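Local structure of putative D-lactate dehydrogenase (Chlamydomonas reinhardtii, 4ZGS) at residues A33-S41 with T72-V83; F49-F58 with L344-I355. The protein probably reduces pyruvate to D-lactate with NADH in chloroplast fermentation, as a member of the D-isomer specific 2-hydroxyacid dehydrogenase family. All blocks are in the same frame, centred on the assembly; numbering follows the deposited sequence.

Contact 1 of 2, residues A33-S41 with T72-V83; sequences ATTRCICYS and TAQLARGYDVAV
Tyr-40 reaches down to Thr-72 with its phenol: OH donates to the Thr-72 carbonyl O at 2.8 Å, the acceptor lying in the ring plane. Farther along, Leu-75 and Ala-76 receive Ile-38, whose CG1, anti to the backbone N (chi1 -180°), sends CD1 to within 3.9 Å of Leu-75 CB, while CG2 faces Ala-76 CB. A type II turn from Ala-76 to Tyr-79, with glycine at Gly-78 where a side chain would jam against the preceding carbonyl, brings the chain back beside 36-39. The Tyr-79 ring then lies between two groups: Ile-38 CB sits over one face, and the Arg-36 guanidinium over the other, with CZ 4.1 Å from the ring centroid in a cation-pi contact whose planes are 41° apart. With an alanine here the guanidinium would probably lose the ring it lies over and be freer to turn, and Ile-38 CB would lose its aromatic neighbour. Asp-80 OD2 accepts the Arg-36 N-H with its anti lone pair (2.8 Å), and Arg-36 O accepts from both Asp-80 N and Val-81 N. A parallel ladder follows: Ile-38 N to Val-81 O, Val-83 N to Ile-38 O, Tyr-40 N to Val-83 O. Backbone bonds thus set the register of two neighbouring inner strands of the five-stranded flavodoxin-like sheet, while Asp-80 ties off the start of strand 36-39.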
loop_
_atom_site.group_PDB
_atom_site.type_symbol
_atom_site.label_atom_id
_atom_site.label_comp_id
_atom_site.label_asym_id
_atom_site.label_seq_id
_atom_site.Cartn_x
_atom_site.Cartn_y
_atom_site.Cartn_z
ATOM N N ALA A 33 0.284 -44.606 -15.821
ATOM C CA ALA A 33 0.521 -43.538 -16.782
ATOM C C ALA A 33 -0.656 -43.334 -17.756
ATOM O O ALA A 33 -0.893 -42.219 -18.236
ATOM C CB ALA A 33 1.806 -43.819 -17.547
ATOM N N THR A 34 -1.395 -44.404 -18.035
ATOM C CA THR A 34 -2.516 -44.340 -18.972
ATOM C C THR A 34 -3.703 -43.601 -18.358
ATOM O O THR A 34 -4.704 -43.360 -19.026
ATOM C CB THR A 34 -2.991 -45.764 -19.420
ATOM O OG1 THR A 34 -3.558 -46.455 -18.298
ATOM C CG2 THR A 34 -1.841 -46.598 -19.999
ATOM N N THR A 35 -3.621 -43.285 -17.074
ATOM C CA THR A 35 -4.675 -42.500 -16.437
ATOM C C THR A 35 -4.785 -41.104 -17.061
ATOM O O THR A 35 -3.764 -40.473 -17.347
ATOM C CB THR A 35 -4.441 -42.356 -14.909
ATOM O OG1 THR A 35 -4.201 -43.650 -14.326
ATOM C CG2 THR A 35 -5.650 -41.720 -14.237
ATOM N N ARG A 36 -6.024 -40.660 -17.300
ATOM C CA ARG A 36 -6.320 -39.316 -17.806
ATOM C C ARG A 36 -6.876 -38.468 -16.670
ATOM O O ARG A 36 -7.970 -38.739 -16.159
ATOM C CB ARG A 36 -7.317 -39.351 -18.962
ATOM C CG ARG A 36 -6.759 -39.819 -20.298
ATOM C CD ARG A 36 -7.862 -39.886 -21.335
ATOM N NE ARG A 36 -8.432 -38.565 -21.636
ATOM C CZ ARG A 36 -7.926 -37.679 -22.490
ATOM N NH1 ARG A 36 -6.801 -37.923 -23.141
ATOM N NH2 ARG A 36 -8.546 -36.525 -22.677
ATOM N N CYS A 37 -6.127 -37.421 -16.317
ATOM C CA CYS A 37 -6.428 -36.580 -15.167
ATOM C C CYS A 37 -6.752 -35.126 -15.542
ATOM O O CYS A 37 -5.999 -34.478 -16.275
ATOM C CB CYS A 37 -5.254 -36.587 -14.216
ATOM S SG CYS A 37 -4.774 -38.159 -13.528
ATOM N N ILE A 38 -7.868 -34.610 -15.039
ATOM C CA ILE A 38 -8.145 -33.194 -15.191
ATOM C C ILE A 38 -8.043 -32.482 -13.828
ATOM O O ILE A 38 -8.561 -32.997 -12.845
ATOM C CB ILE A 38 -9.550 -32.969 -15.865
ATOM C CG1 ILE A 38 -9.857 -31.468 -16.042
ATOM C CG2 ILE A 38 -10.663 -33.647 -15.081
ATOM C CD1 ILE A 38 -11.011 -31.177 -17.036
ATOM N N CYS A 39 -7.368 -31.325 -13.771
ATOM C CA CYS A 39 -7.267 -30.533 -12.516
ATOM C C CYS A 39 -7.923 -29.158 -12.622
ATOM O O CYS A 39 -7.542 -28.322 -13.451
ATOM C CB CYS A 39 -5.808 -30.329 -12.075
ATOM S SG CYS A 39 -5.015 -31.863 -11.508
ATOM N N TYR A 40 -8.924 -28.946 -11.782
ATOM C CA TYR A 40 -9.603 -27.673 -11.702
ATOM C C TYR A 40 -8.919 -26.624 -10.816
ATOM O O TYR A 40 -8.147 -26.948 -9.912
ATOM C CB TYR A 40 -11.033 -27.936 -11.263
ATOM C CG TYR A 40 -11.786 -28.647 -12.358
ATOM C CD1 TYR A 40 -11.752 -30.025 -12.459
ATOM C CD2 TYR A 40 -12.499 -27.939 -13.310
ATOM C CE1 TYR A 40 -12.431 -30.695 -13.480
ATOM C CE2 TYR A 40 -13.185 -28.589 -14.326
ATOM C CZ TYR A 40 -13.149 -29.977 -14.414
ATOM O OH TYR A 40 -13.830 -30.651 -15.423
ATOM N N SER A 41 -9.193 -25.357 -11.083
ATOM C CA SER A 41 -8.575 -24.274 -10.301
ATOM C C SER A 41 -7.050 -24.294 -10.372
ATOM O O SER A 41 -6.389 -24.161 -9.346
ATOM C CB SER A 41 -9.000 -24.338 -8.826
ATOM O OG SER A 41 -10.406 -24.237 -8.706
ATOM N N THR A 72 -18.059 -26.061 -16.158
ATOM C CA THR A 72 -16.679 -26.465 -16.423
ATOM C C THR A 72 -16.455 -27.942 -16.158
ATOM O O THR A 72 -15.350 -28.463 -16.326
ATOM C CB THR A 72 -15.695 -25.649 -15.576
ATOM O OG1 THR A 72 -16.055 -25.742 -14.195
ATOM C CG2 THR A 72 -15.710 -24.185 -16.027
ATOM N N ALA A 73 -17.537 -28.643 -15.863
ATOM C CA ALA A 73 -17.460 -30.067 -15.598
ATOM C C ALA A 73 -17.463 -30.784 -16.932
ATOM O O ALA A 73 -16.894 -31.849 -17.100
ATOM C CB ALA A 73 -18.627 -30.516 -14.747
ATOM N N GLN A 74 -18.086 -30.138 -17.894
ATOM C CA GLN A 74 -18.180 -30.648 -19.238
ATOM C C GLN A 74 -16.803 -30.708 -19.876
ATOM O O GLN A 74 -16.618 -31.307 -20.945
ATOM C CB GLN A 74 -19.142 -29.759 -20.016
ATOM C CG GLN A 74 -20.505 -29.738 -19.320
ATOM C CD GLN A 74 -21.462 -28.704 -19.876
ATOM O OE1 GLN A 74 -21.046 -27.683 -20.427
ATOM N NE2 GLN A 74 -22.757 -28.961 -19.727
ATOM N N LEU A 75 -15.842 -30.096 -19.194
ATOM C CA LEU A 75 -14.442 -30.123 -19.601
ATOM C C LEU A 75 -13.777 -31.469 -19.297
ATOM O O LEU A 75 -12.735 -31.797 -19.865
ATOM C CB LEU A 75 -13.654 -29.009 -18.891
ATOM C CG LEU A 75 -13.773 -27.551 -19.360
ATOM C CD1 LEU A 75 -13.106 -26.600 -18.334
ATOM C CD2 LEU A 75 -13.239 -27.326 -20.783
ATOM N N ALA A 76 -14.409 -32.246 -18.417
ATOM C CA ALA A 76 -13.826 -33.463 -17.861
ATOM C C ALA A 76 -14.182 -34.677 -18.692
ATOM O O ALA A 76 -13.919 -35.811 -18.290
ATOM C CB ALA A 76 -14.269 -33.661 -16.420
ATOM N N ARG A 77 -14.799 -34.422 -19.841
ATOM C CA ARG A 77 -15.253 -35.469 -20.752
ATOM C C ARG A 77 -14.086 -36.356 -21.201
ATOM O O ARG A 77 -13.108 -35.877 -21.788
ATOM C CB ARG A 77 -15.895 -34.834 -21.973
ATOM C CG ARG A 77 -16.595 -35.765 -22.907
ATOM C CD ARG A 77 -16.873 -34.964 -24.154
ATOM N NE ARG A 77 -17.642 -33.750 -23.886
ATOM C CZ ARG A 77 -17.915 -32.832 -24.810
ATOM N NH1 ARG A 77 -17.478 -32.996 -26.053
ATOM N NH2 ARG A 77 -18.607 -31.745 -24.490
ATOM N N GLY A 78 -14.191 -37.653 -20.948
ATOM C CA GLY A 78 -13.140 -38.559 -21.358
ATOM C C GLY A 78 -12.149 -38.819 -20.242
ATOM O O GLY A 78 -11.404 -39.781 -20.288
ATOM N N TYR A 79 -12.108 -37.935 -19.253
ATOM C CA TYR A 79 -11.140 -38.072 -18.173
ATOM C C TYR A 79 -11.540 -39.011 -17.031
ATOM O O TYR A 79 -12.718 -39.219 -16.733
ATOM C CB TYR A 79 -10.774 -36.700 -17.620
ATOM C CG TYR A 79 -9.949 -35.909 -18.601
ATOM C CD1 TYR A 79 -8.562 -35.918 -18.528
ATOM C CD2 TYR A 79 -10.543 -35.188 -19.622
ATOM C CE1 TYR A 79 -7.795 -35.211 -19.431
ATOM C CE2 TYR A 79 -9.780 -34.469 -20.516
ATOM C CZ TYR A 79 -8.413 -34.487 -20.415
ATOM O OH TYR A 79 -7.656 -33.783 -21.307
ATOM N N ASP A 80 -10.521 -39.622 -16.449
ATOM C CA ASP A 80 -10.704 -40.627 -15.417
ATOM C C ASP A 80 -10.828 -40.094 -14.002
ATOM O O ASP A 80 -11.647 -40.573 -13.216
ATOM C CB ASP A 80 -9.544 -41.604 -15.513
ATOM C CG ASP A 80 -9.476 -42.243 -16.880
ATOM O OD1 ASP A 80 -10.484 -42.854 -17.297
ATOM O OD2 ASP A 80 -8.433 -42.093 -17.552
ATOM N N VAL A 81 -10.012 -39.090 -13.691
ATOM C CA VAL A 81 -9.949 -38.530 -12.349
ATOM C C VAL A 81 -9.894 -37.016 -12.399
ATOM O O VAL A 81 -9.159 -36.424 -13.203
ATOM C CB VAL A 81 -8.736 -39.077 -11.551
ATOM C CG1 VAL A 81 -7.513 -39.158 -12.430
ATOM C CG2 VAL A 81 -8.474 -38.236 -10.307
ATOM N N ALA A 82 -10.705 -36.396 -11.551
ATOM C CA ALA A 82 -10.746 -34.943 -11.453
ATOM C C ALA A 82 -10.013 -34.506 -10.182
ATOM O O ALA A 82 -10.336 -34.965 -9.090
ATOM C CB ALA A 82 -12.203 -34.441 -11.454
ATOM N N VAL A 83 -8.996 -33.662 -10.321
ATOM C CA VAL A 83 -8.353 -33.128 -9.133
ATOM C C VAL A 83 -8.905 -31.751 -8.777
ATOM O O VAL A 83 -8.840 -30.795 -9.560
ATOM C CB VAL A 83 -6.838 -33.047 -9.280
ATOM C CG1 VAL A 83 -6.236 -32.586 -7.956
ATOM C CG2 VAL A 83 -6.265 -34.407 -9.654
#

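Contact 2 of 2, residues F49-F58 with L344-I355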
loop_
_atom_site.group_PDB
_atom_site.type_symbol
_atom_site.label_atom_id
_atom_site.label_comp_id
_atom_site.label_asym_id
_atom_site.label_seq_id
_atom_site.Cartn_x
_atom_site.Cartn_y
_atom_site.Cartn_z
ATOM N N PHE A 49 3.716 -26.327 -7.994
ATOM C CA PHE A 49 3.949 -27.481 -7.140
ATOM C C PHE A 49 3.394 -28.791 -7.750
ATOM O O PHE A 49 3.909 -29.852 -7.467
ATOM C CB PHE A 49 3.383 -27.246 -5.728
ATOM C CG PHE A 49 1.974 -27.792 -5.491
ATOM C CD1 PHE A 49 1.777 -29.071 -4.913
ATOM C CD2 PHE A 49 0.850 -27.040 -5.825
ATOM C CE1 PHE A 49 0.476 -29.579 -4.668
ATOM C CE2 PHE A 49 -0.456 -27.542 -5.588
ATOM C CZ PHE A 49 -0.635 -28.808 -5.009
ATOM N N LEU A 50 2.348 -28.719 -8.569
ATOM C CA LEU A 50 1.600 -29.929 -8.922
ATOM C C LEU A 50 1.908 -30.442 -10.344
ATOM O O LEU A 50 2.235 -31.619 -10.514
ATOM C CB LEU A 50 0.093 -29.721 -8.760
ATOM C CG LEU A 50 -0.785 -30.973 -8.899
ATOM C CD1 LEU A 50 -0.206 -32.239 -8.113
ATOM C CD2 LEU A 50 -2.218 -30.687 -8.468
ATOM N N ALA A 51 1.721 -29.593 -11.351
ATOM C CA ALA A 51 1.829 -29.980 -12.770
ATOM C C ALA A 51 3.102 -30.742 -13.163
ATOM O O ALA A 51 3.045 -31.694 -13.928
ATOM C CB ALA A 51 1.674 -28.719 -13.671
ATOM N N GLY A 52 4.248 -30.340 -12.652
ATOM C CA GLY A 52 5.497 -31.011 -12.973
ATOM C C GLY A 52 5.507 -32.463 -12.534
ATOM O O GLY A 52 5.778 -33.368 -13.333
ATOM N N PRO A 53 5.220 -32.708 -11.254
ATOM C CA PRO A 53 5.128 -34.105 -10.792
ATOM C C PRO A 53 4.088 -34.946 -11.531
ATOM O O PRO A 53 4.317 -36.141 -11.761
ATOM C CB PRO A 53 4.728 -33.966 -9.322
ATOM C CG PRO A 53 5.223 -32.570 -8.923
ATOM C CD PRO A 53 5.092 -31.727 -10.161
ATOM N N MET A 54 2.979 -34.328 -11.927
ATOM C CA MET A 54 1.884 -35.069 -12.537
ATOM C C MET A 54 2.238 -35.554 -13.922
ATOM O O MET A 54 1.830 -36.650 -14.320
ATOM C CB MET A 54 0.605 -34.230 -12.623
ATOM C CG MET A 54 0.019 -33.854 -11.288
ATOM S SD MET A 54 -1.410 -34.802 -10.764
ATOM C CE MET A 54 -2.683 -34.193 -11.852
ATOM N N GLN A 55 2.995 -34.744 -14.656
ATOM C CA GLN A 55 3.282 -35.081 -16.039
ATOM C C GLN A 55 4.426 -36.091 -16.100
ATOM O O GLN A 55 4.650 -36.707 -17.140
ATOM C CB GLN A 55 3.614 -33.816 -16.841
ATOM C CG GLN A 55 2.633 -32.661 -16.558
ATOM C CD GLN A 55 2.899 -31.371 -17.358
ATOM O OE1 GLN A 55 3.199 -30.335 -16.788
ATOM N NE2 GLN A 55 2.726 -31.431 -18.674
ATOM N N LYS A 56 5.114 -36.296 -14.977
ATOM C CA LYS A 56 6.098 -37.374 -14.878
ATOM C C LYS A 56 5.450 -38.746 -14.675
ATOM O O LYS A 56 6.053 -39.769 -14.995
ATOM C CB LYS A 56 7.118 -37.103 -13.768
ATOM C CG LYS A 56 8.148 -36.048 -14.149
ATOM C CD LYS A 56 9.133 -35.769 -13.019
ATOM C CE LYS A 56 10.115 -34.666 -13.418
ATOM N NZ LYS A 56 11.034 -34.224 -12.331
ATOM N N VAL A 57 4.228 -38.757 -14.153
ATOM C CA VAL A 57 3.498 -39.988 -13.873
ATOM C C VAL A 57 2.408 -40.228 -14.892
ATOM O O VAL A 57 2.378 -41.275 -15.530
ATOM C CB VAL A 57 2.902 -40.008 -12.464
ATOM C CG1 VAL A 57 2.015 -41.210 -12.280
ATOM C CG2 VAL A 57 4.017 -40.019 -11.442
ATOM N N PHE A 58 1.479 -39.295 -15.019
ATOM C CA PHE A 58 0.377 -39.480 -15.958
ATOM C C PHE A 58 0.732 -38.883 -17.316
ATOM O O PHE A 58 1.258 -37.778 -17.406
ATOM C CB PHE A 58 -0.906 -38.873 -15.399
ATOM C CG PHE A 58 -1.208 -39.316 -14.002
ATOM C CD1 PHE A 58 -1.642 -40.605 -13.751
ATOM C CD2 PHE A 58 -0.983 -38.474 -12.937
ATOM C CE1 PHE A 58 -1.897 -41.027 -12.447
ATOM C CE2 PHE A 58 -1.226 -38.891 -11.639
ATOM C CZ PHE A 58 -1.690 -40.153 -11.393
ATOM N N LEU A 344 3.005 -28.602 0.390
ATOM C CA LEU A 344 2.477 -28.879 -0.953
ATOM C C LEU A 344 3.052 -30.176 -1.523
ATOM O O LEU A 344 2.371 -30.910 -2.273
ATOM C CB LEU A 344 2.757 -27.698 -1.887
ATOM C CG LEU A 344 1.901 -26.492 -1.496
ATOM C CD1 LEU A 344 2.312 -25.302 -2.273
ATOM C CD2 LEU A 344 0.429 -26.771 -1.727
ATOM N N ASN A 345 4.317 -30.441 -1.182
ATOM C CA ASN A 345 4.965 -31.688 -1.571
ATOM C C ASN A 345 4.246 -32.896 -0.981
ATOM O O ASN A 345 3.904 -33.796 -1.708
ATOM C CB ASN A 345 6.438 -31.654 -1.208
ATOM C CG ASN A 345 7.225 -30.737 -2.128
ATOM O OD1 ASN A 345 6.807 -30.475 -3.259
ATOM N ND2 ASN A 345 8.358 -30.231 -1.647
ATOM N N ASN A 346 3.946 -32.868 0.306
ATOM C CA ASN A 346 3.129 -33.895 0.926
ATOM C C ASN A 346 1.836 -34.059 0.135
ATOM O O ASN A 346 1.441 -35.173 -0.242
ATOM C CB ASN A 346 2.786 -33.531 2.378
ATOM C CG ASN A 346 4.002 -33.523 3.306
ATOM O OD1 ASN A 346 3.890 -33.154 4.479
ATOM N ND2 ASN A 346 5.161 -33.909 2.786
ATOM N N ILE A 347 1.194 -32.927 -0.140
ATOM C CA ILE A 347 -0.062 -32.890 -0.873
ATOM C C ILE A 347 0.068 -33.486 -2.271
ATOM O O ILE A 347 -0.758 -34.300 -2.660
ATOM C CB ILE A 347 -0.590 -31.446 -0.990
ATOM C CG1 ILE A 347 -1.032 -30.919 0.375
ATOM C CG2 ILE A 347 -1.728 -31.367 -1.989
ATOM C CD1 ILE A 347 -1.416 -29.446 0.363
ATOM N N CYS A 348 1.102 -33.099 -3.019
ATOM C CA CYS A 348 1.294 -33.636 -4.378
ATOM C C CYS A 348 1.544 -35.142 -4.339
ATOM O O CYS A 348 0.855 -35.906 -5.036
ATOM C CB CYS A 348 2.451 -32.949 -5.118
ATOM S SG CYS A 348 2.894 -33.583 -6.721
ATOM N N THR A 349 2.520 -35.564 -3.536
ATOM C CA THR A 349 2.904 -36.967 -3.535
ATOM C C THR A 349 1.788 -37.857 -2.967
ATOM O O THR A 349 1.535 -38.924 -3.499
ATOM C CB THR A 349 4.165 -37.188 -2.744
ATOM O OG1 THR A 349 3.843 -37.189 -1.364
ATOM C CG2 THR A 349 5.147 -36.111 -3.031
ATOM N N THR A 350 1.058 -37.378 -1.962
ATOM C CA THR A 350 -0.065 -38.137 -1.435
ATOM C C THR A 350 -1.206 -38.279 -2.429
ATOM O O THR A 350 -1.843 -39.339 -2.488
ATOM C CB THR A 350 -0.645 -37.497 -0.159
ATOM O OG1 THR A 350 0.269 -37.670 0.935
ATOM C CG2 THR A 350 -1.978 -38.163 0.214
ATOM N N THR A 351 -1.424 -37.227 -3.221
ATOM C CA THR A 351 -2.481 -37.161 -4.229
ATOM C C THR A 351 -2.156 -38.069 -5.395
ATOM O O THR A 351 -3.053 -38.676 -5.978
ATOM C CB THR A 351 -2.665 -35.710 -4.751
ATOM O OG1 THR A 351 -3.209 -34.898 -3.709
ATOM C CG2 THR A 351 -3.605 -35.625 -5.973
ATOM N N ILE A 352 -0.874 -38.146 -5.750
ATOM C CA ILE A 352 -0.438 -38.952 -6.890
ATOM C C ILE A 352 -0.508 -40.431 -6.464
ATOM O O ILE A 352 -1.015 -41.279 -7.208
ATOM C CB ILE A 352 0.986 -38.554 -7.349
ATOM C CG1 ILE A 352 1.005 -37.156 -7.960
ATOM C CG2 ILE A 352 1.547 -39.539 -8.330
ATOM C CD1 ILE A 352 2.387 -36.665 -8.370
ATOM N N GLN A 353 -0.072 -40.705 -5.234
ATOM C CA GLN A 353 -0.162 -42.030 -4.612
ATOM C C GLN A 353 -1.639 -42.424 -4.420
ATOM O O GLN A 353 -2.003 -43.578 -4.592
ATOM C CB GLN A 353 0.590 -42.037 -3.274
ATOM C CG GLN A 353 0.595 -43.367 -2.514
ATOM C CD GLN A 353 1.458 -44.476 -3.140
ATOM O OE1 GLN A 353 2.666 -44.312 -3.349
ATOM N NE2 GLN A 353 0.834 -45.619 -3.416
ATOM N N ASN A 354 -2.494 -41.457 -4.098
ATOM C CA ASN A 354 -3.934 -41.716 -4.016
ATOM C C ASN A 354 -4.464 -42.162 -5.382
ATOM O O ASN A 354 -5.270 -43.087 -5.458
ATOM C CB ASN A 354 -4.726 -40.477 -3.566
ATOM C CG ASN A 354 -4.770 -40.298 -2.044
ATOM O OD1 ASN A 354 -4.438 -41.209 -1.266
ATOM N ND2 ASN A 354 -5.219 -39.116 -1.615
ATOM N N ILE A 355 -4.039 -41.474 -6.448
ATOM C CA ILE A 355 -4.433 -41.850 -7.802
ATOM C C ILE A 355 -3.920 -43.247 -8.152
ATOM O O ILE A 355 -4.669 -44.072 -8.663
ATOM C CB ILE A 355 -3.888 -40.910 -8.904
ATOM C CG1 ILE A 355 -4.160 -39.416 -8.635
ATOM C CG2 ILE A 355 -4.376 -41.422 -10.270
ATOM C CD1 ILE A 355 -5.605 -39.025 -8.488
HETATM O O HOH W 1 4.990 -30.325 -5.235
#
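Helices 44-57 and 341-359 pack side by side on one face of the five-stranded parallel sheet of the flavodoxin-like domain, distinct from the NAD-binding Rossmann domain, although they come from distant parts of the chain. Their short segments run at 32° to each other with axes 9.7 Å apart at closest approach, and the interface is mainly apolar. At one end the Phe-49 ring is sandwiched: Leu-344 CD2 stands over its centre, 3.9 Å from the centroid and 4° off the normal, a CH-pi contact, and Leu-50 CB, from the next residue in the chain, lies over the opposite face of the Phe-49 ring. Ile-347 CG2 approaches the same ring at CE1 (3.9 Å). In the middle, Cys-348 SG, set anti to the backbone N (chi1 175°), projects toward Pro-53 and Leu-50, lying 3.7 Å from Leu-50 CD1. One turn on, Ile-352 directs CD1 to Pro-53 CB at 3.7 Å and CG2 to Val-57 CG2 at 4.0 Å. Beneath these residues Met-54 and Phe-58 turn to strand 36-39, touching Cys-39 and Cys-37. Leu-344 also packs against Val-172 of a second subunit. Near the Phe-49 end a water bridges the helices, donating to Phe-49 O and, at 2.7 Å, to Asn-345 OD1.

Contacts 1 and 2 are successive layers of one domain, with centres 14 Å apart. Strand 36-39 is followed in the chain by helix 44-57, after a short loop, and the face of the sheet that carries Cys-37, Cys-39, Val-81 and Val-83 is the one on which the helices lie. The layers meet at Cys-39 SG with Met-54 CE (3.3 Å), at Val-81 CG2 with Ile-355 CD1 (3.5 Å) and at Thr-35 CB with Phe-58 CD1 (3.5 Å); helix 44-57 thus meets strand 36-39 through Met-54, and helix 341-359 meets strand 81-84 through Ile-355. Contact 1 lies away from the cofactor site; contact 2 comes closer, the Ile-347 side chain being about 8 Å from bound NAD and about 12 Å from that of Ile-189, a NAD-binding residue.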